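Local coordinates for HK97 Family Phage Portal Protein (Corynebacterium diphtheriae, PDB 3KDR) that probably forms part of the ring-shaped portal at one vertex of a phage capsid, through which the viral DNA would pass, at residues 19-27 with 222-233. Numbering follows the deposited sequence.
Sequences AVLRARNLL and VARAMNVPAAFI
A Schellman motif ends helix 208-225, and the chain that leaves it lies on helix 18-33, where Met226 packs on Ala23 and Leu27, Val228 on Leu27, and Ile233 on Ala19, Arg22 and Ala23. In the motif Val228 N hydrogen-bonds to Ala223 O and Asn227 N to Arg224 O. Asn227 takes positive phi, and the chain turns back past helix 18-33 into the short 3-10 segment 230-232. The selenomethionine Met226 packs on Ala23, with Met226 SE 3.7 Å from Ala23 CB. The Met226 chain bends at chi2 and again at chi3 (38°), which carries CE to 4.0 Å from Leu27 CD1. Leu27 and Val228 meet tip to tip, with Leu27 CD2 3.7 Å from Val228 CG2. One turn before the helix end, Val222 CG1 sits over the backbone of Ala19 and Val20. Val222 CG1 also lies 3.9 Å from Val20 CG2, and the two valines cross at about a right angle. Ile233 CG2 packs on the side of Ala23 opposite Met226. The Ile233 chi1 of 60° sets CG1 between the backbone N and the carbonyl carbon, and Ile233 CD1 ends 3.7 Å from Ala19 CB. Ile233 CG2 lies 3.6 Å from Arg22 CG, where the two side chains run past each other in opposite directions. Leu26 CG lies above one face of the Arg22 guanidinium, offset toward its rim, while Leu26 CD1 comes 3.8 Å from Phe232 O. Arg22 NH1 hydrogen-bonds to Asn227 OD1 of a second subunit, and Ile233 O accepts a hydrogen bond from Arg224 NE of that subunit. Leu72 of helix 60-74 touches both Leu27 and Met226. The contact is buried apolar packing of a helix against a Schellman-capped helix end and the 3-10 turn after it, beside a subunit interface of the twelve-chain portal assembly.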
loop_
_atom_site.group_PDB
_atom_site.type_symbol
_atom_site.label_atom_id
_atom_site.label_comp_id
_atom_site.label_asym_id
_atom_site.label_seq_id
_atom_site.Cartn_x
_atom_site.Cartn_y
_atom_site.Cartn_z
ATOM N N ALA C 19 -15.859 19.777 -18.834
ATOM C CA ALA C 19 -14.516 19.521 -19.338
ATOM C C ALA C 19 -14.325 20.199 -20.670
ATOM O O ALA C 19 -13.227 20.662 -20.947
ATOM C CB ALA C 19 -14.240 18.043 -19.491
ATOM N N VAL C 20 -15.360 20.251 -21.510
ATOM C CA VAL C 20 -15.246 20.983 -22.772
ATOM C C VAL C 20 -15.015 22.465 -22.528
ATOM O O VAL C 20 -14.185 23.097 -23.186
ATOM C CB VAL C 20 -16.497 20.828 -23.666
ATOM C CG1 VAL C 20 -16.444 21.792 -24.840
ATOM C CG2 VAL C 20 -16.612 19.405 -24.159
ATOM N N LEU C 21 -15.721 23.013 -21.571
ATOM C CA LEU C 21 -15.680 24.432 -21.365
ATOM C C LEU C 21 -14.318 24.792 -20.770
ATOM O O LEU C 21 -13.753 25.838 -21.034
ATOM C CB LEU C 21 -16.842 24.885 -20.459
ATOM C CG LEU C 21 -16.829 26.351 -19.989
ATOM C CD1 LEU C 21 -16.838 27.297 -21.172
ATOM C CD2 LEU C 21 -18.000 26.623 -19.023
ATOM N N ARG C 22 -13.794 23.908 -19.954
ATOM C CA ARG C 22 -12.551 24.160 -19.279
ATOM C C ARG C 22 -11.399 24.045 -20.259
ATOM O O ARG C 22 -10.476 24.873 -20.241
ATOM C CB ARG C 22 -12.411 23.173 -18.114
ATOM C CG ARG C 22 -11.040 23.110 -17.509
ATOM C CD ARG C 22 -10.723 24.401 -16.861
ATOM N NE ARG C 22 -9.610 24.285 -15.923
ATOM C CZ ARG C 22 -8.784 25.273 -15.598
ATOM N NH1 ARG C 22 -8.905 26.471 -16.150
ATOM N NH2 ARG C 22 -7.834 25.066 -14.716
ATOM N N ALA C 23 -11.451 23.009 -21.095
ATOM C CA ALA C 23 -10.447 22.813 -22.170
ATOM C C ALA C 23 -10.518 24.000 -23.134
ATOM O O ALA C 23 -9.490 24.566 -23.564
ATOM C CB ALA C 23 -10.668 21.535 -22.903
ATOM N N ARG C 24 -11.740 24.411 -23.437
ATOM C CA ARG C 24 -11.871 25.624 -24.217
ATOM C C ARG C 24 -11.265 26.864 -23.581
ATOM O O ARG C 24 -10.595 27.626 -24.248
ATOM C CB ARG C 24 -13.308 25.923 -24.574
ATOM C CG ARG C 24 -13.360 27.114 -25.463
ATOM C CD ARG C 24 -14.510 27.951 -25.224
ATOM N NE ARG C 24 -14.309 29.094 -24.324
ATOM C CZ ARG C 24 -14.430 30.363 -24.678
ATOM N NH1 ARG C 24 -14.304 31.318 -23.796
ATOM N NH2 ARG C 24 -14.648 30.682 -25.918
ATOM N N ASN C 25 -11.533 27.104 -22.316
ATOM C CA ASN C 25 -11.048 28.324 -21.722
ATOM C C ASN C 25 -9.537 28.329 -21.771
ATOM O O ASN C 25 -8.933 29.289 -22.167
ATOM C CB ASN C 25 -11.489 28.446 -20.285
ATOM C CG ASN C 25 -12.977 28.736 -20.149
ATOM O OD1 ASN C 25 -13.530 28.677 -19.026
ATOM N ND2 ASN C 25 -13.634 29.050 -21.276
ATOM N N LEU C 26 -8.921 27.225 -21.389
ATOM C CA LEU C 26 -7.470 27.158 -21.411
ATOM C C LEU C 26 -6.945 27.427 -22.794
ATOM O O LEU C 26 -5.996 28.141 -22.937
ATOM C CB LEU C 26 -6.990 25.789 -20.922
ATOM C CG LEU C 26 -7.135 25.492 -19.428
ATOM C CD1 LEU C 26 -6.977 24.031 -19.153
ATOM C CD2 LEU C 26 -6.119 26.300 -18.627
ATOM N N LEU C 27 -7.532 26.845 -23.818
ATOM C CA LEU C 27 -6.987 27.026 -25.169
ATOM C C LEU C 27 -7.283 28.396 -25.745
ATOM O O LEU C 27 -6.377 29.133 -26.098
ATOM C CB LEU C 27 -7.569 26.004 -26.136
ATOM C CG LEU C 27 -7.143 24.543 -25.950
ATOM C CD1 LEU C 27 -8.032 23.676 -26.776
ATOM C CD2 LEU C 27 -5.671 24.259 -26.290
ATOM N N VAL C 222 -12.291 13.849 -23.711
ATOM C CA VAL C 222 -12.476 15.260 -24.047
ATOM C C VAL C 222 -11.124 15.953 -24.087
ATOM O O VAL C 222 -10.838 16.743 -24.985
ATOM C CB VAL C 222 -13.350 16.005 -23.048
ATOM C CG1 VAL C 222 -13.273 17.520 -23.285
ATOM C CG2 VAL C 222 -14.755 15.494 -23.145
ATOM N N ALA C 223 -10.290 15.654 -23.101
ATOM C CA ALA C 223 -8.970 16.219 -23.076
ATOM C C ALA C 223 -8.266 15.872 -24.352
ATOM O O ALA C 223 -7.632 16.700 -24.934
ATOM C CB ALA C 223 -8.201 15.722 -21.915
ATOM N N ARG C 224 -8.387 14.638 -24.800
ATOM C CA ARG C 224 -7.639 14.165 -25.952
ATOM C C ARG C 224 -8.090 14.850 -27.210
ATOM O O ARG C 224 -7.306 15.314 -27.976
ATOM C CB ARG C 224 -7.857 12.676 -26.096
ATOM C CG ARG C 224 -7.082 11.808 -25.126
ATOM C CD ARG C 224 -7.543 10.401 -25.286
ATOM N NE ARG C 224 -6.664 9.511 -24.575
ATOM C CZ ARG C 224 -7.041 8.388 -24.001
ATOM N NH1 ARG C 224 -8.305 8.016 -24.042
ATOM N NH2 ARG C 224 -6.156 7.671 -23.343
ATOM N N ALA C 225 -9.387 14.906 -27.430
ATOM C CA ALA C 225 -9.921 15.625 -28.569
ATOM C C ALA C 225 -9.513 17.099 -28.584
ATOM O O ALA C 225 -9.372 17.712 -29.615
ATOM C CB ALA C 225 -11.395 15.502 -28.571
HETATM N N MSE C 226 -9.326 17.690 -27.444
HETATM C CA MSE C 226 -9.102 19.096 -27.441
HETATM C C MSE C 226 -7.640 19.418 -27.307
HETATM O O MSE C 226 -7.267 20.579 -27.158
HETATM C CB MSE C 226 -9.879 19.724 -26.311
HETATM C CG MSE C 226 -11.287 19.265 -26.314
HETATM SE SE MSE C 226 -12.568 20.643 -25.948
HETATM C CE MSE C 226 -11.697 22.105 -26.943
ATOM N N ASN C 227 -6.802 18.393 -27.367
ATOM C CA ASN C 227 -5.381 18.593 -27.421
ATOM C C ASN C 227 -4.884 19.247 -26.153
ATOM O O ASN C 227 -4.026 20.120 -26.217
ATOM C CB ASN C 227 -5.024 19.469 -28.617
ATOM C CG ASN C 227 -3.762 19.054 -29.268
ATOM O OD1 ASN C 227 -3.492 17.863 -29.364
ATOM N ND2 ASN C 227 -2.999 20.022 -29.792
ATOM N N VAL C 228 -5.402 18.822 -25.005
ATOM C CA VAL C 228 -4.929 19.316 -23.740
ATOM C C VAL C 228 -4.636 18.106 -22.904
ATOM O O VAL C 228 -5.208 17.081 -23.135
ATOM C CB VAL C 228 -5.974 20.205 -23.072
ATOM C CG1 VAL C 228 -5.510 20.561 -21.707
ATOM C CG2 VAL C 228 -6.137 21.499 -23.836
ATOM N N PRO C 229 -3.698 18.189 -21.960
ATOM C CA PRO C 229 -3.483 17.037 -21.118
ATOM C C PRO C 229 -4.551 16.931 -20.111
ATOM O O PRO C 229 -5.011 17.932 -19.634
ATOM C CB PRO C 229 -2.178 17.378 -20.420
ATOM C CG PRO C 229 -1.487 18.181 -21.336
ATOM C CD PRO C 229 -2.549 19.094 -21.869
ATOM N N ALA C 230 -4.910 15.721 -19.751
ATOM C CA ALA C 230 -5.999 15.492 -18.821
ATOM C C ALA C 230 -5.772 16.108 -17.426
ATOM O O ALA C 230 -6.690 16.619 -16.810
ATOM C CB ALA C 230 -6.239 14.053 -18.713
ATOM N N ALA C 231 -4.549 16.085 -16.928
ATOM C CA ALA C 231 -4.268 16.723 -15.624
ATOM C C ALA C 231 -4.555 18.217 -15.678
ATOM O O ALA C 231 -4.834 18.832 -14.648
ATOM C CB ALA C 231 -2.825 16.505 -15.189
ATOM N N PHE C 232 -4.473 18.791 -16.870
ATOM C CA PHE C 232 -4.875 20.164 -17.057
ATOM C C PHE C 232 -6.346 20.407 -16.841
ATOM O O PHE C 232 -6.693 21.463 -16.373
ATOM C CB PHE C 232 -4.431 20.696 -18.418
ATOM C CG PHE C 232 -3.045 21.176 -18.397
ATOM C CD1 PHE C 232 -1.992 20.294 -18.098
ATOM C CD2 PHE C 232 -2.771 22.500 -18.506
ATOM C CE1 PHE C 232 -0.671 20.739 -17.997
ATOM C CE2 PHE C 232 -1.456 22.944 -18.407
ATOM C CZ PHE C 232 -0.417 22.057 -18.166
ATOM N N ILE C 233 -7.209 19.450 -17.137
ATOM C CA ILE C 233 -8.615 19.594 -16.746
ATOM C C ILE C 233 -8.981 18.753 -15.518
ATOM O O ILE C 233 -10.139 18.491 -15.262
ATOM C CB ILE C 233 -9.613 19.286 -17.904
ATOM C CG1 ILE C 233 -9.450 17.859 -18.426
ATOM C CG2 ILE C 233 -9.446 20.244 -19.012
ATOM C CD1 ILE C 233 -10.560 17.457 -19.298
#